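Local coordinates for protein frataxin homolog, mitochondrial (Saccharomyces cerevisiae, PDB 3OEQ) that delivers ferrous iron for heme and iron-sulfur cluster synthesis, oxidises it to the ferric form and stores it as mineral in oligomers, at residues L30-E38 / V51-L60. The protein carries 1 engineered substitution. Sequence-based numbering, arbitrary orientation.
Sequences LDHLLDSLE and VELSHGVMTL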
loop_
_atom_site.group_PDB
_atom_site.type_symbol
_atom_site.label_atom_id
_atom_site.label_comp_id
_atom_site.label_asym_id
_atom_site.label_seq_id
_atom_site.Cartn_x
_atom_site.Cartn_y
_atom_site.Cartn_z
ATOM N N LEU A 30 9.652 11.756 9.169
ATOM C CA LEU A 30 9.277 12.389 10.424
ATOM C C LEU A 30 10.458 12.929 11.211
ATOM O O LEU A 30 10.292 13.827 12.018
ATOM C CB LEU A 30 8.451 11.422 11.274
ATOM C CG LEU A 30 7.138 10.946 10.641
ATOM C CD1 LEU A 30 6.244 10.366 11.701
ATOM C CD2 LEU A 30 6.450 12.079 9.924
ATOM N N ASP A 31 11.653 12.392 10.965
ATOM C CA ASP A 31 12.890 12.883 11.589
ATOM C C ASP A 31 13.379 14.106 10.865
ATOM O O ASP A 31 13.576 15.121 11.484
ATOM C CB ASP A 31 13.967 11.802 11.615
ATOM C CG ASP A 31 13.572 10.611 12.462
ATOM O OD1 ASP A 31 12.827 10.803 13.442
ATOM O OD2 ASP A 31 13.992 9.480 12.147
ATOM N N HIS A 32 13.544 14.012 9.548
ATOM C CA HIS A 32 13.888 15.170 8.725
ATOM C C HIS A 32 12.901 16.324 8.901
ATOM O O HIS A 32 13.164 17.458 8.488
ATOM C CB HIS A 32 13.920 14.789 7.256
ATOM C CG HIS A 32 15.115 13.990 6.863
ATOM N ND1 HIS A 32 15.707 14.108 5.622
ATOM C CD2 HIS A 32 15.828 13.061 7.542
ATOM C CE1 HIS A 32 16.731 13.278 5.552
ATOM N NE2 HIS A 32 16.819 12.625 6.700
ATOM N N LEU A 33 11.756 16.020 9.499
ATOM C CA LEU A 33 10.722 17.005 9.745
ATOM C C LEU A 33 10.821 17.517 11.179
ATOM O O LEU A 33 10.651 18.686 11.402
ATOM C CB LEU A 33 9.327 16.413 9.444
ATOM C CG LEU A 33 8.124 17.271 9.843
ATOM C CD1 LEU A 33 8.229 18.639 9.194
ATOM C CD2 LEU A 33 6.801 16.616 9.521
ATOM N N LEU A 34 11.100 16.638 12.142
ATOM C CA LEU A 34 11.197 17.040 13.540
ATOM C C LEU A 34 12.243 18.132 13.736
ATOM O O LEU A 34 11.956 19.112 14.394
ATOM C CB LEU A 34 11.471 15.848 14.465
ATOM C CG LEU A 34 11.665 16.146 15.959
ATOM C CD1 LEU A 34 10.411 16.795 16.588
ATOM C CD2 LEU A 34 12.110 14.903 16.720
ATOM N N ASP A 35 13.434 17.987 13.159
ATOM C CA ASP A 35 14.514 18.945 13.398
ATOM C C ASP A 35 14.623 20.027 12.324
ATOM O O ASP A 35 15.449 20.964 12.430
ATOM C CB ASP A 35 15.872 18.235 13.656
ATOM C CG ASP A 35 16.324 17.348 12.495
ATOM O OD1 ASP A 35 17.157 16.458 12.734
ATOM O OD2 ASP A 35 15.856 17.540 11.352
ATOM N N SER A 36 13.809 19.888 11.289
ATOM C CA SER A 36 13.626 20.971 10.340
ATOM C C SER A 36 12.525 21.931 10.814
ATOM O O SER A 36 12.544 23.123 10.492
ATOM C CB SER A 36 13.344 20.435 8.939
ATOM O OG SER A 36 12.261 21.128 8.350
ATOM N N LEU A 37 11.593 21.402 11.598
ATOM C CA LEU A 37 10.466 22.158 12.148
ATOM C C LEU A 37 10.779 22.690 13.537
ATOM O O LEU A 37 10.097 23.595 14.017
ATOM C CB LEU A 37 9.213 21.286 12.235
ATOM C CG LEU A 37 7.828 21.775 11.804
ATOM C CD1 LEU A 37 7.828 22.222 10.359
ATOM C CD2 LEU A 37 6.805 20.667 11.988
ATOM N N GLU A 38 11.784 22.130 14.203
ATOM C CA GLU A 38 12.228 22.708 15.466
ATOM C C GLU A 38 13.392 23.694 15.243
ATOM O O GLU A 38 13.777 24.400 16.171
ATOM C CB GLU A 38 12.493 21.635 16.553
ATOM C CG GLU A 38 13.613 20.641 16.269
ATOM C CD GLU A 38 13.752 19.573 17.331
ATOM O OE1 GLU A 38 12.783 19.307 18.059
ATOM O OE2 GLU A 38 14.845 18.988 17.433
ATOM N N VAL A 51 7.027 21.479 19.175
ATOM C CA VAL A 51 6.933 20.245 18.388
ATOM C C VAL A 51 7.361 19.115 19.337
ATOM O O VAL A 51 8.350 19.257 20.063
ATOM C CB VAL A 51 7.885 20.225 17.168
ATOM C CG1 VAL A 51 7.127 20.227 15.885
ATOM C CG2 VAL A 51 8.879 21.354 17.219
ATOM N N GLU A 52 6.614 18.013 19.364
ATOM C CA GLU A 52 7.055 16.817 20.088
ATOM C C GLU A 52 6.800 15.575 19.196
ATOM O O GLU A 52 5.809 15.530 18.459
ATOM C CB GLU A 52 6.393 16.753 21.490
ATOM C CG GLU A 52 7.309 16.313 22.697
ATOM C CD GLU A 52 8.347 17.360 23.146
ATOM O OE1 GLU A 52 9.466 17.355 22.589
ATOM O OE2 GLU A 52 8.076 18.167 24.066
ATOM N N LEU A 53 7.721 14.605 19.244
ATOM C CA LEU A 53 7.640 13.332 18.482
ATOM C C LEU A 53 7.806 12.090 19.391
ATOM O O LEU A 53 8.918 11.794 19.825
ATOM C CB LEU A 53 8.691 13.310 17.360
ATOM C CG LEU A 53 8.566 12.335 16.180
ATOM C CD1 LEU A 53 9.697 12.542 15.240
ATOM C CD2 LEU A 53 8.598 10.878 16.606
ATOM N N SER A 54 6.699 11.372 19.644
ATOM C CA SER A 54 6.557 10.171 20.543
ATOM C C SER A 54 7.180 8.889 20.073
ATOM O O SER A 54 8.325 8.520 20.388
ATOM C CB SER A 54 5.084 9.740 20.497
ATOM O OG SER A 54 4.351 10.292 21.545
ATOM N N HIS A 55 6.301 8.181 19.366
ATOM C CA HIS A 55 6.548 6.916 18.763
ATOM C C HIS A 55 5.816 6.949 17.456
ATOM O O HIS A 55 4.718 6.433 17.333
ATOM C CB HIS A 55 6.082 5.802 19.686
ATOM C CG HIS A 55 7.099 5.471 20.738
ATOM N ND1 HIS A 55 6.792 5.413 22.085
ATOM C CD2 HIS A 55 8.441 5.233 20.634
ATOM C CE1 HIS A 55 7.894 5.135 22.764
ATOM N NE2 HIS A 55 8.908 5.017 21.911
ATOM N N GLY A 56 6.435 7.616 16.487
ATOM C CA GLY A 56 5.798 7.837 15.208
ATOM C C GLY A 56 4.503 8.636 15.246
ATOM O O GLY A 56 3.681 8.544 14.337
ATOM N N VAL A 57 4.322 9.414 16.307
ATOM C CA VAL A 57 3.271 10.421 16.373
ATOM C C VAL A 57 3.958 11.742 16.614
ATOM O O VAL A 57 4.768 11.848 17.520
ATOM C CB VAL A 57 2.278 10.157 17.515
ATOM C CG1 VAL A 57 1.178 11.206 17.522
ATOM C CG2 VAL A 57 1.686 8.753 17.397
ATOM N N MET A 58 3.646 12.732 15.789
ATOM C CA MET A 58 4.152 14.079 15.963
ATOM C C MET A 58 3.078 15.149 16.210
ATOM O O MET A 58 2.103 15.278 15.479
ATOM C CB MET A 58 5.004 14.480 14.774
ATOM C CG MET A 58 5.412 15.941 14.788
ATOM S SD MET A 58 6.293 16.342 13.295
ATOM C CE MET A 58 7.954 15.984 13.787
ATOM N N THR A 59 3.281 15.936 17.258
ATOM C CA THR A 59 2.369 17.018 17.581
ATOM C C THR A 59 3.047 18.337 17.253
ATOM O O THR A 59 4.218 18.508 17.501
ATOM C CB THR A 59 1.937 16.939 19.051
ATOM O OG1 THR A 59 3.023 16.469 19.848
ATOM C CG2 THR A 59 0.785 15.970 19.207
ATOM N N LEU A 60 2.312 19.256 16.656
ATOM C CA LEU A 60 2.842 20.578 16.374
ATOM C C LEU A 60 1.878 21.690 16.832
ATOM O O LEU A 60 0.881 21.948 16.159
ATOM C CB LEU A 60 3.221 20.696 14.889
ATOM C CG LEU A 60 3.675 22.040 14.311
ATOM C CD1 LEU A 60 5.013 22.447 14.848
ATOM C CD2 LEU A 60 3.670 22.060 12.778
#
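Met58, on strand 57-61, lays its CE methyl against Leu34 of helix 25-37 and has the largest buried area of the contact. Its CG lies anti to the backbone N (chi1 172°) and the chain stays extended to SD before bending at chi3 (-90°), which sets Met58 CE 3.6 Å from Leu34 CB. Met58 SD rests 3.8 Å from Leu33 CD2. Leu53, on the neighbouring strand 50-53, packs next to Met58 against Leu34, with Leu53 CD1 3.7 Å from Leu34 CD2. The two branches of Leu34 sit over Leu53 CB, and CD1 also reaches Met58 CE. An alanine in place of Leu34 removes both branches and would probably open a gap over Leu53 CB, leaving the Met58 methyl with only the backbone and CB of this residue to rest on. Further along the helix, Leu37 CD2 meets Leu60 CD2 at 3.5 Å and Val51 CG1 at 3.9 Å. The side-chain packing is mainly apolar, with Leu30 O also against Leu53 CD1. In this frataxin alpha/beta sandwich, helix 25-37 runs over the hairpin of strands 50-53 and 57-61 at the edge of the chain's own antiparallel sheet; Leu33 touches Leu111 and Leu37 touches Val115 of helix 107-120, and Leu33 reaches Ile70 of strand 68-71.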